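PDB 3OXN: putative transcriptional regulator, LysR family from Vibrio parahaemolyticus, which probably acts as a DNA-binding transcription factor of the LysR type, of which this chain is the effector-binding (LysR substrate-binding) domain. Local coordinates for residues I121-D125 against G126-L130; I164-P167 against A168-Y172; H101-N105 against Q106-L110; L145-H149 against L150-L154; G78-P82 against L83-I87. All coordinates share one frame; numbering follows the deposited sequence.

Contact 1: residues I121-D125 against G126-L130; sequences IAISD and GVKAL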
loop_
_atom_site.group_PDB
_atom_site.type_symbol
_atom_site.label_atom_id
_atom_site.label_comp_id
_atom_site.label_asym_id
_atom_site.label_seq_id
_atom_site.Cartn_x
_atom_site.Cartn_y
_atom_site.Cartn_z
ATOM N N ILE A 121 0.217 -10.485 -5.356
ATOM C CA ILE A 121 0.083 -9.349 -4.461
ATOM C C ILE A 121 1.312 -9.153 -3.581
ATOM O O ILE A 121 1.946 -10.127 -3.200
ATOM C CB ILE A 121 -1.183 -9.506 -3.603
ATOM C CG1 ILE A 121 -2.400 -9.130 -4.439
ATOM C CG2 ILE A 121 -1.104 -8.651 -2.345
ATOM C CD1 ILE A 121 -2.199 -7.822 -5.166
ATOM N N ALA A 122 1.673 -7.895 -3.326
ATOM C CA ALA A 122 2.634 -7.491 -2.287
ATOM C C ALA A 122 4.016 -8.122 -2.369
ATOM O O ALA A 122 4.781 -8.086 -1.399
ATOM C CB ALA A 122 2.036 -7.723 -0.911
ATOM N N ILE A 123 4.321 -8.697 -3.526
ATOM C CA ILE A 123 5.576 -9.389 -3.775
ATOM C C ILE A 123 6.516 -8.440 -4.481
ATOM O O ILE A 123 6.172 -7.902 -5.535
ATOM C CB ILE A 123 5.344 -10.550 -4.746
ATOM C CG1 ILE A 123 4.510 -11.654 -4.085
ATOM C CG2 ILE A 123 6.662 -11.061 -5.299
ATOM C CD1 ILE A 123 5.240 -12.484 -3.025
ATOM N N SER A 124 7.707 -8.230 -3.940
ATOM C CA SER A 124 8.676 -7.390 -4.637
ATOM C C SER A 124 9.170 -8.034 -5.944
ATOM O O SER A 124 9.172 -9.256 -6.080
ATOM C CB SER A 124 9.852 -7.105 -3.729
ATOM O OG SER A 124 10.459 -8.312 -3.333
ATOM N N ASP A 125 9.578 -7.211 -6.907
ATOM C CA ASP A 125 10.229 -7.698 -8.127
ATOM C C ASP A 125 11.328 -8.724 -7.820
ATOM O O ASP A 125 11.359 -9.813 -8.399
ATOM C CB ASP A 125 10.840 -6.525 -8.908
ATOM C CG ASP A 125 9.792 -5.524 -9.392
ATOM O OD1 ASP A 125 8.969 -5.863 -10.281
ATOM O OD2 ASP A 125 9.800 -4.381 -8.888
ATOM N N GLY A 126 12.241 -8.365 -6.926
ATOM C CA GLY A 126 13.318 -9.254 -6.526
ATOM C C GLY A 126 12.827 -10.623 -6.074
ATOM O O GLY A 126 13.440 -11.654 -6.392
ATOM N N VAL A 127 11.721 -10.644 -5.326
ATOM C CA VAL A 127 11.078 -11.902 -4.936
ATOM C C VAL A 127 10.293 -12.525 -6.088
ATOM O O VAL A 127 10.211 -13.737 -6.191
ATOM C CB VAL A 127 10.140 -11.720 -3.726
ATOM C CG1 VAL A 127 9.463 -13.051 -3.369
ATOM C CG2 VAL A 127 10.913 -11.174 -2.547
ATOM N N LYS A 128 9.706 -11.672 -6.927
ATOM C CA LYS A 128 9.040 -12.064 -8.174
ATOM C C LYS A 128 10.016 -12.843 -9.049
ATOM O O LYS A 128 9.660 -13.845 -9.681
ATOM C CB LYS A 128 8.618 -10.798 -8.934
ATOM C CG LYS A 128 7.335 -10.887 -9.734
ATOM C CD LYS A 128 7.551 -11.341 -11.155
ATOM C CE LYS A 128 6.246 -11.196 -11.936
ATOM N NZ LYS A 128 6.421 -11.392 -13.409
ATOM N N ALA A 129 11.252 -12.349 -9.088
ATOM C CA ALA A 129 12.304 -12.985 -9.856
ATOM C C ALA A 129 12.645 -14.331 -9.225
ATOM O O ALA A 129 12.935 -15.296 -9.922
ATOM C CB ALA A 129 13.527 -12.080 -9.914
ATOM N N LEU A 130 12.619 -14.386 -7.897
ATOM C CA LEU A 130 12.879 -15.631 -7.174
ATOM C C LEU A 130 11.911 -16.754 -7.567
ATOM O O LEU A 130 12.322 -17.895 -7.760
ATOM C CB LEU A 130 12.831 -15.402 -5.658
ATOM C CG LEU A 130 14.158 -15.184 -4.931
ATOM C CD1 LEU A 130 15.104 -14.344 -5.761
ATOM C CD2 LEU A 130 13.897 -14.528 -3.593
#

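Contact 2: residues I164-P167 against A168-Y172; sequences ITVP and ADLAY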
loop_
_atom_site.group_PDB
_atom_site.type_symbol
_atom_site.label_atom_id
_atom_site.label_comp_id
_atom_site.label_asym_id
_atom_site.label_seq_id
_atom_site.Cartn_x
_atom_site.Cartn_y
_atom_site.Cartn_z
ATOM N N ILE A 164 -4.231 -16.098 -5.775
ATOM C CA ILE A 164 -3.522 -14.922 -5.287
ATOM C C ILE A 164 -2.232 -15.312 -4.570
ATOM O O ILE A 164 -2.284 -15.809 -3.453
ATOM C CB ILE A 164 -4.397 -14.110 -4.293
ATOM C CG1 ILE A 164 -5.654 -13.560 -4.970
ATOM C CG2 ILE A 164 -3.618 -12.957 -3.736
ATOM C CD1 ILE A 164 -6.740 -14.598 -5.187
ATOM N N THR A 165 -1.076 -15.097 -5.192
ATOM C CA THR A 165 0.186 -15.353 -4.496
ATOM C C THR A 165 0.559 -14.177 -3.609
ATOM O O THR A 165 0.380 -13.031 -3.994
ATOM C CB THR A 165 1.336 -15.600 -5.461
ATOM O OG1 THR A 165 1.059 -16.764 -6.254
ATOM C CG2 THR A 165 2.622 -15.793 -4.670
ATOM N N VAL A 166 1.083 -14.458 -2.424
ATOM C CA VAL A 166 1.381 -13.415 -1.440
ATOM C C VAL A 166 2.415 -13.925 -0.463
ATOM O O VAL A 166 2.496 -15.136 -0.234
ATOM C CB VAL A 166 0.155 -13.079 -0.579
ATOM C CG1 VAL A 166 -0.757 -12.105 -1.274
ATOM C CG2 VAL A 166 -0.568 -14.351 -0.185
ATOM N N PRO A 167 3.191 -13.006 0.146
ATOM C CA PRO A 167 4.070 -13.390 1.258
ATOM C C PRO A 167 3.255 -14.135 2.320
ATOM O O PRO A 167 2.162 -13.671 2.658
ATOM C CB PRO A 167 4.558 -12.042 1.806
ATOM C CG PRO A 167 4.412 -11.104 0.701
ATOM C CD PRO A 167 3.209 -11.552 -0.089
ATOM N N ALA A 168 3.778 -15.254 2.824
ATOM C CA ALA A 168 3.049 -16.141 3.735
ATOM C C ALA A 168 2.204 -15.457 4.815
ATOM O O ALA A 168 1.005 -15.728 4.933
ATOM C CB ALA A 168 4.012 -17.106 4.383
ATOM N N ASP A 169 2.838 -14.581 5.597
ATOM C CA ASP A 169 2.235 -14.010 6.807
ATOM C C ASP A 169 1.004 -13.204 6.464
ATOM O O ASP A 169 0.074 -13.095 7.266
ATOM C CB ASP A 169 3.222 -13.105 7.559
ATOM C CG ASP A 169 4.658 -13.620 7.520
ATOM O OD1 ASP A 169 5.322 -13.566 8.579
ATOM O OD2 ASP A 169 5.133 -14.061 6.437
ATOM N N LEU A 170 1.020 -12.625 5.269
ATOM C CA LEU A 170 -0.078 -11.796 4.800
ATOM C C LEU A 170 -1.269 -12.663 4.433
ATOM O O LEU A 170 -2.404 -12.347 4.782
ATOM C CB LEU A 170 0.344 -10.961 3.596
ATOM C CG LEU A 170 -0.808 -10.082 3.123
ATOM C CD1 LEU A 170 -1.362 -9.289 4.297
ATOM C CD2 LEU A 170 -0.370 -9.158 2.022
ATOM N N ALA A 171 -0.998 -13.743 3.705
ATOM C CA ALA A 171 -1.994 -14.766 3.434
ATOM C C ALA A 171 -2.798 -15.086 4.707
ATOM O O ALA A 171 -4.019 -14.925 4.728
ATOM C CB ALA A 171 -1.324 -16.017 2.909
ATOM N N TYR A 172 -2.119 -15.517 5.772
ATOM C CA TYR A 172 -2.803 -15.885 7.013
ATOM C C TYR A 172 -3.610 -14.732 7.602
ATOM O O TYR A 172 -4.690 -14.927 8.167
ATOM C CB TYR A 172 -1.796 -16.382 8.046
ATOM C CG TYR A 172 -1.129 -17.698 7.702
ATOM C CD1 TYR A 172 -1.879 -18.825 7.398
ATOM C CD2 TYR A 172 0.259 -17.817 7.706
ATOM C CE1 TYR A 172 -1.266 -20.027 7.091
ATOM C CE2 TYR A 172 0.876 -19.016 7.406
ATOM C CZ TYR A 172 0.113 -20.120 7.097
ATOM O OH TYR A 172 0.731 -21.325 6.790
#

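Contact 3: residues H101-N105 against Q106-L110; sequences HPLAN and QEMSL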
loop_
_atom_site.group_PDB
_atom_site.type_symbol
_atom_site.label_atom_id
_atom_site.label_comp_id
_atom_site.label_asym_id
_atom_site.label_seq_id
_atom_site.Cartn_x
_atom_site.Cartn_y
_atom_site.Cartn_z
ATOM N N HIS A 101 -13.579 -21.011 -5.033
ATOM C CA HIS A 101 -12.676 -21.333 -6.116
ATOM C C HIS A 101 -12.759 -22.839 -6.282
ATOM O O HIS A 101 -12.972 -23.556 -5.302
ATOM C CB HIS A 101 -11.260 -20.925 -5.761
ATOM C CG HIS A 101 -10.292 -21.074 -6.890
ATOM N ND1 HIS A 101 -9.898 -22.301 -7.372
ATOM C CD2 HIS A 101 -9.631 -20.151 -7.625
ATOM C CE1 HIS A 101 -9.039 -22.127 -8.358
ATOM N NE2 HIS A 101 -8.858 -20.832 -8.532
ATOM N N PRO A 102 -12.640 -23.327 -7.522
ATOM C CA PRO A 102 -12.668 -24.779 -7.731
ATOM C C PRO A 102 -11.705 -25.560 -6.812
ATOM O O PRO A 102 -12.123 -26.528 -6.164
ATOM C CB PRO A 102 -12.274 -24.919 -9.214
ATOM C CG PRO A 102 -12.822 -23.669 -9.843
ATOM C CD PRO A 102 -12.727 -22.582 -8.790
ATOM N N LEU A 103 -10.440 -25.143 -6.752
ATOM C CA LEU A 103 -9.430 -25.887 -6.000
ATOM C C LEU A 103 -9.478 -25.611 -4.504
ATOM O O LEU A 103 -8.583 -26.040 -3.781
ATOM C CB LEU A 103 -8.026 -25.544 -6.503
ATOM C CG LEU A 103 -7.833 -25.558 -8.009
ATOM C CD1 LEU A 103 -6.510 -24.903 -8.389
ATOM C CD2 LEU A 103 -7.902 -26.991 -8.512
ATOM N N ALA A 104 -10.490 -24.872 -4.052
ATOM C CA ALA A 104 -10.559 -24.431 -2.655
ATOM C C ALA A 104 -10.529 -25.596 -1.666
ATOM O O ALA A 104 -9.822 -25.536 -0.652
ATOM C CB ALA A 104 -11.793 -23.570 -2.419
ATOM N N ASN A 105 -11.278 -26.653 -1.986
ATOM C CA ASN A 105 -11.428 -27.793 -1.090
ATOM C C ASN A 105 -10.631 -29.025 -1.497
ATOM O O ASN A 105 -10.915 -30.136 -1.052
ATOM C CB ASN A 105 -12.901 -28.155 -0.902
ATOM C CG ASN A 105 -13.740 -26.973 -0.436
ATOM O OD1 ASN A 105 -13.352 -26.215 0.463
ATOM N ND2 ASN A 105 -14.905 -26.816 -1.051
ATOM N N GLN A 106 -9.625 -28.836 -2.333
ATOM C CA GLN A 106 -8.748 -29.937 -2.679
ATOM C C GLN A 106 -7.325 -29.442 -2.542
ATOM O O GLN A 106 -7.101 -28.254 -2.340
ATOM C CB GLN A 106 -9.029 -30.448 -4.091
ATOM C CG GLN A 106 -8.402 -29.643 -5.215
ATOM C CD GLN A 106 -8.887 -30.104 -6.590
ATOM O OE1 GLN A 106 -8.079 -30.383 -7.480
ATOM N NE2 GLN A 106 -10.212 -30.199 -6.761
ATOM N N GLU A 107 -6.354 -30.341 -2.604
ATOM C CA GLU A 107 -4.985 -29.867 -2.577
ATOM C C GLU A 107 -4.674 -29.365 -3.961
ATOM O O GLU A 107 -5.113 -29.946 -4.955
ATOM C CB GLU A 107 -3.985 -30.953 -2.172
ATOM C CG GLU A 107 -2.587 -30.366 -1.967
ATOM C CD GLU A 107 -1.472 -31.398 -2.023
ATOM O OE1 GLU A 107 -0.362 -31.088 -1.514
ATOM O OE2 GLU A 107 -1.707 -32.507 -2.572
HETATM N N MSE A 108 -3.935 -28.272 -4.032
HETATM C CA MSE A 108 -3.597 -27.711 -5.329
HETATM C C MSE A 108 -2.252 -28.236 -5.808
HETATM O O MSE A 108 -1.204 -27.971 -5.207
HETATM C CB MSE A 108 -3.597 -26.191 -5.258
HETATM C CG MSE A 108 -2.639 -25.509 -6.221
HETATM SE SE MSE A 108 -2.584 -23.581 -5.877
HETATM C CE MSE A 108 -4.500 -23.258 -5.938
ATOM N N SER A 109 -2.297 -29.000 -6.888
ATOM C CA SER A 109 -1.093 -29.539 -7.486
ATOM C C SER A 109 -0.462 -28.508 -8.394
ATOM O O SER A 109 -1.129 -27.601 -8.872
ATOM C CB SER A 109 -1.426 -30.794 -8.281
ATOM O OG SER A 109 -0.845 -30.742 -9.572
ATOM N N LEU A 110 0.836 -28.642 -8.615
ATOM C CA LEU A 110 1.509 -27.838 -9.614
ATOM C C LEU A 110 0.615 -27.671 -10.837
ATOM O O LEU A 110 0.221 -26.563 -11.173
ATOM C CB LEU A 110 2.833 -28.478 -10.022
ATOM C CG LEU A 110 3.611 -27.688 -11.073
ATOM C CD1 LEU A 110 4.275 -26.456 -10.467
ATOM C CD2 LEU A 110 4.643 -28.593 -11.738
#

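Contact 4: residues L145-H149 against L150-L154; sequences LRAYH and LEAAL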
loop_
_atom_site.group_PDB
_atom_site.type_symbol
_atom_site.label_atom_id
_atom_site.label_comp_id
_atom_site.label_asym_id
_atom_site.label_seq_id
_atom_site.Cartn_x
_atom_site.Cartn_y
_atom_site.Cartn_z
ATOM N N LEU A 145 -3.081 -10.309 -12.814
ATOM C CA LEU A 145 -3.029 -9.116 -11.970
ATOM C C LEU A 145 -1.751 -9.030 -11.134
ATOM O O LEU A 145 -1.340 -10.000 -10.492
ATOM C CB LEU A 145 -4.268 -9.034 -11.072
ATOM C CG LEU A 145 -4.301 -7.950 -9.991
ATOM C CD1 LEU A 145 -3.967 -6.583 -10.570
ATOM C CD2 LEU A 145 -5.663 -7.923 -9.275
ATOM N N ARG A 146 -1.113 -7.863 -11.158
ATOM C CA ARG A 146 0.044 -7.625 -10.306
ATOM C C ARG A 146 -0.123 -6.295 -9.602
ATOM O O ARG A 146 0.017 -5.247 -10.215
ATOM C CB ARG A 146 1.321 -7.630 -11.124
ATOM C CG ARG A 146 2.513 -7.069 -10.397
ATOM C CD ARG A 146 3.464 -8.155 -9.950
ATOM N NE ARG A 146 4.436 -7.592 -9.019
ATOM C CZ ARG A 146 5.710 -7.348 -9.301
ATOM N NH1 ARG A 146 6.201 -7.641 -10.497
ATOM N NH2 ARG A 146 6.499 -6.828 -8.368
ATOM N N ALA A 147 -0.458 -6.344 -8.320
ATOM C CA ALA A 147 -0.682 -5.135 -7.542
ATOM C C ALA A 147 0.211 -5.132 -6.309
ATOM O O ALA A 147 1.191 -5.876 -6.250
ATOM C CB ALA A 147 -2.136 -5.027 -7.146
ATOM N N TYR A 148 -0.126 -4.304 -5.326
ATOM C CA TYR A 148 0.753 -4.094 -4.177
ATOM C C TYR A 148 -0.012 -3.903 -2.880
ATOM O O TYR A 148 0.442 -4.352 -1.827
ATOM C CB TYR A 148 1.710 -2.931 -4.419
ATOM C CG TYR A 148 3.094 -3.359 -4.877
ATOM C CD1 TYR A 148 4.003 -3.915 -3.976
ATOM C CD2 TYR A 148 3.493 -3.204 -6.205
ATOM C CE1 TYR A 148 5.276 -4.304 -4.383
ATOM C CE2 TYR A 148 4.766 -3.585 -6.620
ATOM C CZ TYR A 148 5.651 -4.134 -5.704
ATOM O OH TYR A 148 6.918 -4.509 -6.111
ATOM N N HIS A 149 -1.159 -3.228 -2.950
ATOM C CA HIS A 149 -2.167 -3.392 -1.914
ATOM C C HIS A 149 -2.981 -4.552 -2.447
ATOM O O HIS A 149 -3.060 -4.736 -3.660
ATOM C CB HIS A 149 -3.038 -2.147 -1.756
ATOM C CG HIS A 149 -2.251 -0.883 -1.552
ATOM N ND1 HIS A 149 -1.387 -0.705 -0.500
ATOM C CD2 HIS A 149 -2.211 0.268 -2.275
ATOM C CE1 HIS A 149 -0.832 0.498 -0.585
ATOM N NE2 HIS A 149 -1.319 1.104 -1.647
ATOM N N LEU A 150 -3.555 -5.361 -1.565
ATOM C CA LEU A 150 -4.333 -6.496 -2.042
ATOM C C LEU A 150 -5.827 -6.233 -2.255
ATOM O O LEU A 150 -6.522 -7.096 -2.792
ATOM C CB LEU A 150 -4.134 -7.748 -1.175
ATOM C CG LEU A 150 -4.332 -7.796 0.348
ATOM C CD1 LEU A 150 -5.119 -6.617 0.969
ATOM C CD2 LEU A 150 -5.001 -9.126 0.653
ATOM N N GLU A 151 -6.332 -5.069 -1.854
ATOM C CA GLU A 151 -7.739 -4.763 -2.124
ATOM C C GLU A 151 -8.061 -4.758 -3.619
ATOM O O GLU A 151 -9.213 -4.609 -4.007
ATOM C CB GLU A 151 -8.177 -3.450 -1.478
ATOM C CG GLU A 151 -7.028 -2.595 -0.977
ATOM C CD GLU A 151 -6.960 -2.514 0.551
ATOM O OE1 GLU A 151 -8.006 -2.214 1.191
ATOM O OE2 GLU A 151 -5.851 -2.738 1.098
ATOM N N ALA A 152 -7.043 -4.936 -4.453
ATOM C CA ALA A 152 -7.249 -5.022 -5.901
ATOM C C ALA A 152 -7.545 -6.459 -6.314
ATOM O O ALA A 152 -8.471 -6.712 -7.077
ATOM C CB ALA A 152 -6.033 -4.477 -6.668
ATOM N N ALA A 153 -6.749 -7.402 -5.815
ATOM C CA ALA A 153 -7.037 -8.812 -6.049
ATOM C C ALA A 153 -8.375 -9.160 -5.400
ATOM O O ALA A 153 -9.214 -9.802 -6.026
ATOM C CB ALA A 153 -5.923 -9.695 -5.521
ATOM N N LEU A 154 -8.578 -8.717 -4.157
ATOM C CA LEU A 154 -9.863 -8.892 -3.482
ATOM C C LEU A 154 -10.968 -8.574 -4.477
ATOM O O LEU A 154 -11.885 -9.369 -4.673
ATOM C CB LEU A 154 -9.992 -7.979 -2.250
ATOM C CG LEU A 154 -9.037 -8.153 -1.055
ATOM C CD1 LEU A 154 -9.336 -7.173 0.093
ATOM C CD2 LEU A 154 -9.035 -9.592 -0.531
#

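Contact 5: residues G78-P82 against L83-I87; sequences GPVEP and LRSEI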
loop_
_atom_site.group_PDB
_atom_site.type_symbol
_atom_site.label_atom_id
_atom_site.label_comp_id
_atom_site.label_asym_id
_atom_site.label_seq_id
_atom_site.Cartn_x
_atom_site.Cartn_y
_atom_site.Cartn_z
ATOM N N GLY A 78 19.968 -6.596 -3.605
ATOM C CA GLY A 78 21.400 -6.849 -3.694
ATOM C C GLY A 78 22.189 -6.345 -2.496
ATOM O O GLY A 78 21.622 -5.765 -1.573
ATOM N N PRO A 79 23.512 -6.561 -2.507
ATOM C CA PRO A 79 24.422 -6.092 -1.453
ATOM C C PRO A 79 24.254 -4.599 -1.191
ATOM O O PRO A 79 24.160 -3.819 -2.133
ATOM C CB PRO A 79 25.808 -6.362 -2.042
ATOM C CG PRO A 79 25.599 -7.453 -3.026
ATOM C CD PRO A 79 24.226 -7.262 -3.587
ATOM N N VAL A 80 24.248 -4.209 0.079
ATOM C CA VAL A 80 23.885 -2.844 0.450
ATOM C C VAL A 80 25.036 -1.994 0.999
ATOM O O VAL A 80 24.817 -0.844 1.377
ATOM C CB VAL A 80 22.733 -2.841 1.483
ATOM C CG1 VAL A 80 21.553 -3.649 0.961
ATOM C CG2 VAL A 80 23.209 -3.392 2.825
ATOM N N GLU A 81 26.246 -2.553 1.050
ATOM C CA GLU A 81 27.418 -1.815 1.539
ATOM C C GLU A 81 27.641 -0.535 0.736
ATOM O O GLU A 81 27.598 -0.556 -0.504
ATOM C CB GLU A 81 28.673 -2.682 1.472
ATOM C CG GLU A 81 28.584 -3.959 2.293
ATOM C CD GLU A 81 27.659 -4.985 1.667
ATOM O OE1 GLU A 81 26.804 -5.535 2.402
ATOM O OE2 GLU A 81 27.789 -5.224 0.436
ATOM N N PRO A 82 27.925 0.582 1.434
ATOM C CA PRO A 82 28.153 0.721 2.878
ATOM C C PRO A 82 26.908 1.067 3.713
ATOM O O PRO A 82 26.980 1.908 4.627
ATOM C CB PRO A 82 29.104 1.913 2.919
ATOM C CG PRO A 82 28.488 2.808 1.908
ATOM C CD PRO A 82 28.263 1.843 0.743
ATOM N N LEU A 83 25.779 0.435 3.408
ATOM C CA LEU A 83 24.586 0.599 4.236
ATOM C C LEU A 83 24.519 -0.495 5.284
ATOM O O LEU A 83 24.707 -1.667 4.989
ATOM C CB LEU A 83 23.313 0.590 3.390
ATOM C CG LEU A 83 23.073 1.824 2.531
ATOM C CD1 LEU A 83 21.696 1.759 1.913
ATOM C CD2 LEU A 83 23.197 3.044 3.394
ATOM N N ARG A 84 24.258 -0.105 6.516
ATOM C CA ARG A 84 24.115 -1.068 7.594
ATOM C C ARG A 84 22.880 -1.940 7.378
ATOM O O ARG A 84 21.852 -1.490 6.874
ATOM C CB ARG A 84 24.043 -0.330 8.917
ATOM C CG ARG A 84 25.139 0.698 9.023
ATOM C CD ARG A 84 26.434 -0.023 9.109
ATOM N NE ARG A 84 26.207 -1.222 9.910
ATOM C CZ ARG A 84 27.134 -1.851 10.626
ATOM N NH1 ARG A 84 28.388 -1.394 10.651
ATOM N NH2 ARG A 84 26.798 -2.941 11.311
ATOM N N SER A 85 22.985 -3.203 7.740
ATOM C CA SER A 85 21.877 -4.093 7.494
ATOM C C SER A 85 21.954 -5.270 8.429
ATOM O O SER A 85 23.039 -5.714 8.778
ATOM C CB SER A 85 21.914 -4.587 6.050
ATOM O OG SER A 85 23.146 -5.223 5.790
ATOM N N GLU A 86 20.797 -5.770 8.834
ATOM C CA GLU A 86 20.746 -7.016 9.572
ATOM C C GLU A 86 19.501 -7.779 9.117
ATOM O O GLU A 86 18.481 -7.157 8.843
ATOM C CB GLU A 86 20.709 -6.742 11.078
ATOM C CG GLU A 86 19.327 -6.805 11.682
ATOM C CD GLU A 86 19.351 -6.815 13.204
ATOM O OE1 GLU A 86 19.997 -5.921 13.791
ATOM O OE2 GLU A 86 18.719 -7.718 13.808
ATOM N N ILE A 87 19.575 -9.109 9.010
ATOM C CA ILE A 87 18.379 -9.878 8.657
ATOM C C ILE A 87 17.387 -9.858 9.810
ATOM O O ILE A 87 17.771 -9.873 10.976
ATOM C CB ILE A 87 18.696 -11.325 8.271
ATOM C CG1 ILE A 87 19.705 -11.356 7.129
ATOM C CG2 ILE A 87 17.443 -12.049 7.866
ATOM C CD1 ILE A 87 19.927 -12.718 6.544
#

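Contact 1: residues I121-D125 against G126-L130
Ile123 lays its CG2 methyl over the first turn of helix 125-134, 3.9 Å from Val127 CB. The same methyl rests on the neighbouring backbone, with Ile123 CG2 3.5 Å from Lys128 N. Standing opposite the residue's own amide N (CG1 being turned beside that N, chi1 -69°), CG2 faces the helix, and CD1 is left to pack on Pro167. Next in the chain, Ser124 is the N-cap. Its OG, held between backbone N and carbonyl carbon (chi1 59°), accepts a weak capping bond from Val127 N at 3.3 Å. The regular helical pattern begins at once: Lys128 N bonds to Ser124 O at 2.6 Å, and Ala129 N to Asp125 O at 2.6 Å. Lys128 sets its CB toward the loop, but the rest of its chain leads away, taking NZ to a salt bridge with Glu132 one turn on. Asp125 turns its carboxylate outward, where OD1 pairs with Arg146, and Arg146 also makes a weak bond to Ile123 O. Paired with Arg146 at a helix N-terminus, the carboxylate of Asp125 would be expected to favour its charged form.

Contact 2: residues I164-P167 against A168-Y172
Pro167 O accepts the first bonds of the helix where the strand ends: it takes Leu170 N at 3.0 Å and, more weakly, Ala171 N at 3.3 Å. This is a strand-to-helix junction of the periplasmic-binding-protein fold, with Pro167 at the N-cap of helix 168-177. The shorter bond, from Leu170, is bent at the hydrogen (136°), and the longer one from Ala171 is nearly straight. One oxygen thus serves both an i+3 and an i+4 donor, and the helix axis leaves the strand axis at 115°. Around this polar centre the apolar groups close in. Pro167 packs on Tyr28 of helix 28-44 and on Val91, and Leu170 reaches Gln31 and Thr32 of the same helix. Val166, on the strand, directs its CB at the helix and is backed by Leu96 of strand 93-98. Its CG1 stands opposite the carbonyl carbon (chi1 -83°), leaving CG2 against Ala171. Val166 CG1 approaches Leu170 CD2 loosely at 4.4 Å, while Val166 CG2 sits 3.6 Å from Ala171 CB.

Contact 3: residues H101-N105 against Q106-L110
A type I beta turn, Leu103-Ala104-Asn105-Gln106, lies in the loop joining strand 93-98 to helix 110-114, and is closed by a weak hydrogen bond from Gln106 N to Leu103 O, 3.3 Å long. Just upstream, His101 shapes the chain twice. Its ND1 accepts from Leu103 N at 3.0 Å, the donor lying within 1° of the imidazole plane, and its carbonyl O takes Ala104 N at 3.1 Å. With ND1 used as an acceptor and NE2 in a weak bond to Pro161 O, the geometry is consistent with a neutral ring carrying its proton on NE2.

Leu103 meets two side chains of the residues that follow. Gln106, placed by a chi1 of 81°, brings its CG to 4.0 Å from Leu103 CA, and the two side chains cross obliquely. The CD1 methyl meets selenomethionine Met108, Leu103 CD1 to Met108 CE being 3.6 Å. These two chains cross at about a right angle, the bend at Met108 chi3 (-52°) swinging CE round to the leucine. Asn105 OD1 is hydrogen-bonded to Lys99 NZ.

Leu103 and Met108 both pack on Leu97 of strand 93-98. Met108 extends on to Tyr113 of helix 110-114 and to Ile163 of strand 163-167, while Ser109 stands at the N-cap of helix 110-114.

Contact 4: residues L145-H149 against L150-L154
Leu145 presses its CD2 methyl on the backbone of Ala153, 3.6 Å from CA, at the point where strand 142-146 turns through a short loop into the weakly bonded helix 151-156. This strand-loop-helix connection lies in one of the two lobes of the periplasmic-binding-protein fold. The leucine reaches across because CG is set opposite its own backbone N (chi1 172°). Leu145 CD2 also lies 4.2 Å from Ala153 CB and 4.3 Å from Ala152 CB. Further along, two small groups face each other, Ala147 CB and Ala152 CB, 4.0 Å apart. The junction is therefore joined by apolar contacts.

His149 meets the helix start through its CB, 4.1 Å from Glu151 OE2, while its ring leads off. There ND1 makes a weak hydrogen bond to Asp27, and the ring meets His149 of the second subunit, their planes at about 70°. Leu145 and Arg146 pair in parallel with a strand of that subunit, so the sheet continues across the interface, where Leu145 also packs on Phe52 of the second subunit. Arg146, whose guanidinium is held by the salt bridge to Asp125, also makes a weak hydrogen bond from NH2 to Tyr148 OH, 3.3 Å away.

Contact 5: residues G78-P82 against L83-I87
Val80 directs its CB at the start of strand 83-89, 4.0 Å from Leu83 CB, with one of its methyls reaching on to Ser85. That methyl, CG2, lies between the backbone N and carbonyl carbon of Val80 (chi1 -54° for CG1), which aims it at Ser85. Val80 CG2 comes to 3.5 Å from Ser85 OG, and Ser85 CB is 3.7 Å from the same carbon. Ser85 sets its CB back toward the loop, whereas Arg84, between the two, points away and forms a salt bridge with Glu203. Val80 and Leu83 are brought side by side by a type VI beta turn, Val80-Glu81-Pro82-Leu83, with a cis peptide bond before Pro82. Leu83 N donates to Val80 O across it at 2.6 Å, although the position of that oxygen is somewhat uncertain. The proline ring stays on the outer side of the bend; its carbons lie beside Leu83 N, the nearest, Pro82 CB, at 3.7 Å. Leu83 itself turns CG beside its backbone N and buries its branch against Ser61 and Leu64 of helix 60-65 and Ile197 of strand 194-199. Glu86, further along, continues the sheet through a backbone hydrogen bond with Met196.

In the fold
Contacts 1, 2 and 4 meet around Ile121 in one lobe of this two-lobed domain. Ile121 N probably bonds to Thr165 O at 2.9 Å, its CB lies 3.5 Å from Val166 CG1, and its CD1 lies 3.4 Å from Ala147 CB. Contacts 2 and 4 also touch directly, Ile164 CG1 being 3.9 Å from Ala153 CB. Contact 3 belongs to the same lobe but sits at its far end, about 16 Å centre to centre from contact 2. Contact 5 is in the other lobe, about 40 Å from contact 3 between centres. Its nearest neighbour is contact 1, about 8 Å away between nearest atoms; in relatives the cleft between the lobes receives the effector.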